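Local coordinates for globin (Geobacter sulfurreducens, PDB 2W31), which probably binds oxygen as the heme-carrying globin domain of a globin-coupled sensor, its heme iron being held by two histidines in this form, at residues R34-F39 with T65-F70. Sequence-based numbering, arbitrary orientation.
Sequences RLADQF and THQDWF. With HEM (protoporphyrin IX containing Fe), chain C.
L35 sets its branch point CG over one face of the F70 ring in a CH-pi contact, CG standing 3.6 Å from the ring centroid and only 6° off its normal. With CG anti to the backbone N, the leucine reaches across the interface, and CD1 slides on toward the ring's root, touching F70 CG. Nearer the middle, where the backbones come closest, the A36 methyl lies beside the extended arm of Q67, its CB 3.4 Å from Q67 OE1.

Between the aromatic groups, the ring planes of F39 and H66 lie near parallel (29°) but slid apart, while the side chains cross at about a right angle, F39 CE2 being 3.7 Å from H66 CG. The same phenylalanine turns its ring edge to the porphyrin near HEM CHC, so it touches both axial ligand and heme.

Metal coordination fixes the imidazole: H66 NE2 binds HEM FE at 2.1 Å, H93 completes the bis-histidyl hexacoordination of this globin domain, and H66 ND1 is hydrogen-bonded to L62 O, which probably helps set the ring's rotation. W69 turns one indole face to the heme methyl HEM CMB, which sits over its centre, 3.1 Å from W69 CE2, and W69 NE1 is hydrogen-bonded to N142 OD1; replacing the indole by an alanine is likely to leave that methyl without its aromatic cover and N142 without this partner.

Segments 34-39 and 65-70, on helices 32-44 and 62-72, run at 129° with 9.2 Å between their axes, in the buried core of this protoglobin-type domain, with heme beyond H66 and helix 100-121 against L35 and F70.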
ATOM      1  N   ARG A  34      -6.386   8.759 -18.676  1.00 21.11           N
ATOM      2  CA  ARG A  34      -6.278   9.714 -17.570  1.00 21.79           C
ATOM      3  C   ARG A  34      -5.246   9.200 -16.553  1.00 21.64           C
ATOM      4  O   ARG A  34      -4.334   9.952 -16.136  1.00 21.45           O
ATOM      5  CB  ARG A  34      -7.629   9.882 -16.875  0.60 22.87           C
ATOM      6  CG  ARG A  34      -8.370  11.171 -17.171  0.60 25.10           C
ATOM      7  CD  ARG A  34      -9.554  11.388 -16.227  0.60 27.08           C
ATOM      8  NE  ARG A  34      -9.091  11.800 -14.908  0.60 29.61           N
ATOM      9  CZ  ARG A  34      -9.346  11.172 -13.756  0.60 30.99           C
ATOM     10  NH1 ARG A  34     -10.111  10.087 -13.699  0.60 31.14           N
ATOM     11  NH2 ARG A  34      -8.839  11.657 -12.636  0.60 31.49           N
ATOM     12  N   LEU A  35      -5.377   7.910 -16.197  1.00 20.07           N
ATOM     13  CA  LEU A  35      -4.416   7.231 -15.315  1.00 19.94           C
ATOM     14  C   LEU A  35      -3.008   7.303 -15.914  1.00 20.14           C
ATOM     15  O   LEU A  35      -2.067   7.724 -15.250  1.00 20.03           O
ATOM     16  CB  LEU A  35      -4.841   5.767 -15.025  1.00 19.01           C
ATOM     17  CG  LEU A  35      -3.963   4.917 -14.074  1.00 19.28           C
ATOM     18  CD1 LEU A  35      -2.783   4.287 -14.828  1.00 20.30           C
ATOM     19  CD2 LEU A  35      -3.451   5.721 -12.857  1.00 20.23           C
ATOM     20  N   ALA A  36      -2.873   6.933 -17.194  1.00 20.90           N
ATOM     21  CA  ALA A  36      -1.563   6.916 -17.849  1.00 21.52           C
ATOM     22  C   ALA A  36      -0.915   8.297 -17.878  1.00 21.98           C
ATOM     23  O   ALA A  36       0.290   8.415 -17.648  1.00 22.25           O
ATOM     24  CB  ALA A  36      -1.667   6.351 -19.277  1.00 22.59           C
ATOM     25  N   ASP A  37      -1.713   9.339 -18.145  1.00 23.03           N
ATOM     26  CA  ASP A  37      -1.199  10.718 -18.203  1.00 24.53           C
ATOM     27  C   ASP A  37      -0.759  11.162 -16.814  1.00 24.59           C
ATOM     28  O   ASP A  37       0.316  11.721 -16.678  1.00 25.49           O
ATOM     29  CB  ASP A  37      -2.252  11.712 -18.734  1.00 24.26           C
ATOM     30  CG  ASP A  37      -2.499  11.573 -20.230  1.00 27.36           C
ATOM     31  OD1 ASP A  37      -1.685  10.944 -20.944  1.00 29.39           O
ATOM     32  OD2 ASP A  37      -3.550  12.091 -20.686  1.00 29.41           O
ATOM     33  N   GLN A  38      -1.592  10.910 -15.800  1.00 23.69           N
ATOM     34  CA  GLN A  38      -1.292  11.348 -14.442  1.00 22.79           C
ATOM     35  C   GLN A  38      -0.075  10.600 -13.910  1.00 22.04           C
ATOM     36  O   GLN A  38       0.804  11.214 -13.317  1.00 21.92           O
ATOM     37  CB  GLN A  38      -2.513  11.210 -13.521  1.00 23.54           C
ATOM     38  CG  GLN A  38      -3.605  12.224 -13.872  1.00 24.90           C
ATOM     39  CD  GLN A  38      -4.835  12.191 -12.959  1.00 27.33           C
ATOM     40  OE1 GLN A  38      -4.750  11.809 -11.791  1.00 27.68           O
ATOM     41  NE2 GLN A  38      -5.985  12.626 -13.496  1.00 29.71           N
ATOM     42  N   PHE A  39      -0.021   9.280 -14.144  1.00 20.97           N
ATOM     43  CA  PHE A  39       1.092   8.443 -13.724  1.00 20.70           C
ATOM     44  C   PHE A  39       2.398   8.918 -14.351  1.00 20.53           C
ATOM     45  O   PHE A  39       3.393   9.184 -13.639  1.00 19.56           O
ATOM     46  CB  PHE A  39       0.762   6.970 -14.098  1.00 20.17           C
ATOM     47  CG  PHE A  39       1.782   5.966 -13.670  1.00 21.89           C
ATOM     48  CD1 PHE A  39       1.648   5.310 -12.448  1.00 22.52           C
ATOM     49  CD2 PHE A  39       2.833   5.599 -14.514  1.00 23.11           C
ATOM     50  CE1 PHE A  39       2.564   4.326 -12.075  1.00 23.00           C
ATOM     51  CE2 PHE A  39       3.751   4.608 -14.145  1.00 21.79           C
ATOM     52  CZ  PHE A  39       3.604   3.968 -12.906  1.00 22.72           C
ATOM     53  N   THR A  65       2.868   0.932 -21.892  1.00 21.49           N
ATOM     54  CA  THR A  65       3.226  -0.245 -21.102  1.00 20.94           C
ATOM     55  C   THR A  65       2.617  -0.216 -19.683  1.00 20.51           C
ATOM     56  O   THR A  65       2.063  -1.223 -19.201  1.00 20.01           O
ATOM     57  CB  THR A  65       4.754  -0.362 -21.012  1.00 22.17           C
ATOM     58  OG1 THR A  65       5.261  -0.674 -22.311  1.00 25.08           O
ATOM     59  CG2 THR A  65       5.170  -1.460 -20.062  1.00 21.36           C
ATOM     60  N   HIS A  66       2.697   0.938 -19.035  1.00 18.90           N
ATOM     61  CA  HIS A  66       2.144   1.052 -17.677  1.00 17.87           C
ATOM     62  C   HIS A  66       0.608   1.169 -17.715  1.00 17.80           C
ATOM     63  O   HIS A  66      -0.084   0.639 -16.806  1.00 17.44           O
ATOM     64  CB  HIS A  66       2.827   2.191 -16.942  1.00 17.94           C
ATOM     65  CG  HIS A  66       4.270   1.913 -16.685  1.00 18.15           C
ATOM     66  ND1 HIS A  66       5.257   2.165 -17.610  1.00 21.37           N
ATOM     67  CD2 HIS A  66       4.886   1.337 -15.626  1.00 16.56           C
ATOM     68  CE1 HIS A  66       6.418   1.763 -17.124  1.00 21.35           C
ATOM     69  NE2 HIS A  66       6.223   1.302 -15.899  1.00 17.06           N
ATOM     70  N   GLN A  67       0.063   1.763 -18.795  1.00 18.57           N
ATOM     71  CA  GLN A  67      -1.398   1.817 -18.975  1.00 16.92           C
ATOM     72  C   GLN A  67      -1.964   0.378 -19.058  1.00 17.40           C
ATOM     73  O   GLN A  67      -2.992   0.039 -18.418  1.00 17.18           O
ATOM     74  CB  GLN A  67      -1.752   2.603 -20.255  1.00 16.49           C
ATOM     75  CG  GLN A  67      -3.241   2.839 -20.408  1.00 19.40           C
ATOM     76  CD  GLN A  67      -3.523   3.598 -21.669  1.00 23.01           C
ATOM     77  OE1 GLN A  67      -3.444   4.831 -21.688  1.00 23.90           O
ATOM     78  NE2 GLN A  67      -3.834   2.872 -22.734  1.00 26.01           N
ATOM     79  N   ASP A  68      -1.274  -0.474 -19.800  1.00 17.44           N
ATOM     80  CA  ASP A  68      -1.717  -1.863 -20.012  1.00 18.19           C
ATOM     81  C   ASP A  68      -1.702  -2.639 -18.698  1.00 16.75           C
ATOM     82  O   ASP A  68      -2.636  -3.393 -18.414  1.00 17.48           O
ATOM     83  CB  ASP A  68      -0.860  -2.611 -21.057  1.00 19.22           C
ATOM     84  CG  ASP A  68      -1.046  -2.118 -22.497  1.00 24.08           C
ATOM     85  OD1 ASP A  68      -2.059  -1.450 -22.838  1.00 26.09           O
ATOM     86  OD2 ASP A  68      -0.127  -2.441 -23.295  1.00 28.51           O
ATOM     87  N   TRP A  69      -0.651  -2.435 -17.887  1.00 15.71           N
ATOM     88  CA  TRP A  69      -0.573  -3.079 -16.569  1.00 14.63           C
ATOM     89  C   TRP A  69      -1.788  -2.678 -15.684  1.00 13.49           C
ATOM     90  O   TRP A  69      -2.410  -3.537 -15.007  1.00 13.87           O
ATOM     91  CB  TRP A  69       0.757  -2.732 -15.852  1.00 14.63           C
ATOM     92  CG  TRP A  69       0.664  -3.081 -14.354  1.00 14.23           C
ATOM     93  CD1 TRP A  69       0.859  -4.297 -13.768  1.00 14.21           C
ATOM     94  CD2 TRP A  69       0.266  -2.177 -13.296  1.00 13.49           C
ATOM     95  NE1 TRP A  69       0.590  -4.214 -12.384  1.00 14.70           N
ATOM     96  CE2 TRP A  69       0.249  -2.914 -12.088  1.00 13.12           C
ATOM     97  CE3 TRP A  69      -0.059  -0.799 -13.263  1.00 14.27           C
ATOM     98  CZ2 TRP A  69      -0.080  -2.315 -10.854  1.00 13.76           C
ATOM     99  CZ3 TRP A  69      -0.379  -0.208 -12.048  1.00 13.51           C
ATOM    100  CH2 TRP A  69      -0.388  -0.983 -10.858  1.00 14.25           C
ATOM    101  N   PHE A  70      -2.120  -1.392 -15.709  1.00 14.24           N
ATOM    102  CA  PHE A  70      -3.267  -0.896 -14.939  1.00 13.16           C
ATOM    103  C   PHE A  70      -4.574  -1.632 -15.313  1.00 12.66           C
ATOM    104  O   PHE A  70      -5.331  -2.115 -14.463  1.00 12.28           O
ATOM    105  CB  PHE A  70      -3.386   0.618 -15.103  1.00 13.72           C
ATOM    106  CG  PHE A  70      -4.632   1.212 -14.500  1.00 14.52           C
ATOM    107  CD1 PHE A  70      -4.759   1.374 -13.100  1.00 13.33           C
ATOM    108  CD2 PHE A  70      -5.690   1.629 -15.320  1.00 15.19           C
ATOM    109  CE1 PHE A  70      -5.911   1.922 -12.549  1.00 12.91           C
ATOM    110  CE2 PHE A  70      -6.824   2.220 -14.764  1.00 14.50           C
ATOM    111  CZ  PHE A  70      -6.950   2.350 -13.372  1.00 13.90           C
TER
HETATM  112  CHA HEM C 200       8.704  -1.704 -17.347  1.00 21.10           C
HETATM  113  CHB HEM C 200       4.858  -1.900 -14.451  1.00 17.49           C
HETATM  114  CHC HEM C 200       6.834   1.621 -11.770  1.00 13.81           C
HETATM  115  CHD HEM C 200       9.886   2.590 -15.388  1.00 18.76           C
HETATM  116  C1A HEM C 200       7.497  -2.082 -16.798  1.00 19.92           C
HETATM  117  C2A HEM C 200       6.645  -3.160 -17.267  1.00 20.33           C
HETATM  118  C3A HEM C 200       5.562  -3.205 -16.481  1.00 19.26           C
HETATM  119  C4A HEM C 200       5.730  -2.155 -15.481  1.00 18.52           C
HETATM  120  CMA HEM C 200       4.355  -4.161 -16.552  1.00 20.25           C
HETATM  121  CAA HEM C 200       6.966  -4.101 -18.472  1.00 21.00           C
HETATM  122  CBA HEM C 200       7.995  -5.083 -17.899  0.50 21.92           C
HETATM  123  CGA HEM C 200       8.194  -6.344 -18.717  0.50 25.18           C
HETATM  124  O1A HEM C 200       7.278  -7.213 -18.767  0.50 24.60           O
HETATM  125  O2A HEM C 200       9.301  -6.482 -19.310  0.50 24.10           O
HETATM  126  C1B HEM C 200       5.134  -1.057 -13.387  1.00 15.91           C
HETATM  127  C2B HEM C 200       4.395  -0.966 -12.137  1.00 14.53           C
HETATM  128  C3B HEM C 200       4.937   0.002 -11.390  1.00 13.37           C
HETATM  129  C4B HEM C 200       6.014   0.597 -12.168  1.00 14.12           C
HETATM  130  CMB HEM C 200       3.214  -1.906 -11.811  1.00 15.71           C
HETATM  131  CAB HEM C 200       4.520   0.497 -10.007  1.00 13.24           C
HETATM  132  CBB HEM C 200       3.225   0.643  -9.667  1.00 13.25           C
HETATM  133  C1C HEM C 200       7.779   2.246 -12.546  1.00 15.08           C
HETATM  134  C2C HEM C 200       8.455   3.484 -12.242  1.00 15.44           C
HETATM  135  C3C HEM C 200       9.271   3.771 -13.261  1.00 15.94           C
HETATM  136  C4C HEM C 200       9.157   2.703 -14.232  1.00 16.66           C
HETATM  137  CMC HEM C 200       8.258   4.332 -10.988  1.00 15.43           C
HETATM  138  CAC HEM C 200      10.196   5.002 -13.358  1.00 18.70           C
HETATM  139  CBC HEM C 200      10.210   5.841 -14.390  1.00 19.25           C
HETATM  140  C1D HEM C 200       9.943   1.465 -16.170  1.00 19.61           C
HETATM  141  C2D HEM C 200      10.957   1.205 -17.201  1.00 21.77           C
HETATM  142  C3D HEM C 200      10.603  -0.133 -17.815  1.00 22.57           C
HETATM  143  C4D HEM C 200       9.391  -0.550 -17.115  1.00 21.17           C
HETATM  144  CMD HEM C 200      12.143   2.096 -17.551  1.00 21.69           C
HETATM  145  CAD HEM C 200      11.319  -0.888 -18.968  0.50 25.26           C
HETATM  146  CBD HEM C 200      12.576  -1.597 -18.502  0.50 27.61           C
HETATM  147  CGD HEM C 200      13.370  -1.987 -19.733  0.50 28.90           C
HETATM  148  O1D HEM C 200      13.781  -1.098 -20.527  0.50 30.61           O
HETATM  149  O2D HEM C 200      13.599  -3.202 -19.918  0.50 29.55           O
HETATM  150  NA  HEM C 200       6.914  -1.471 -15.709  1.00 17.84           N
HETATM  151  NB  HEM C 200       6.109  -0.096 -13.367  1.00 14.62           N
HETATM  152  NC  HEM C 200       8.218   1.779 -13.781  1.00 16.01           N
HETATM  153  ND  HEM C 200       9.061   0.409 -16.166  1.00 18.50           N
HETATM  154 FE   HEM C 200       7.560   0.169 -14.751  1.00 18.47          FE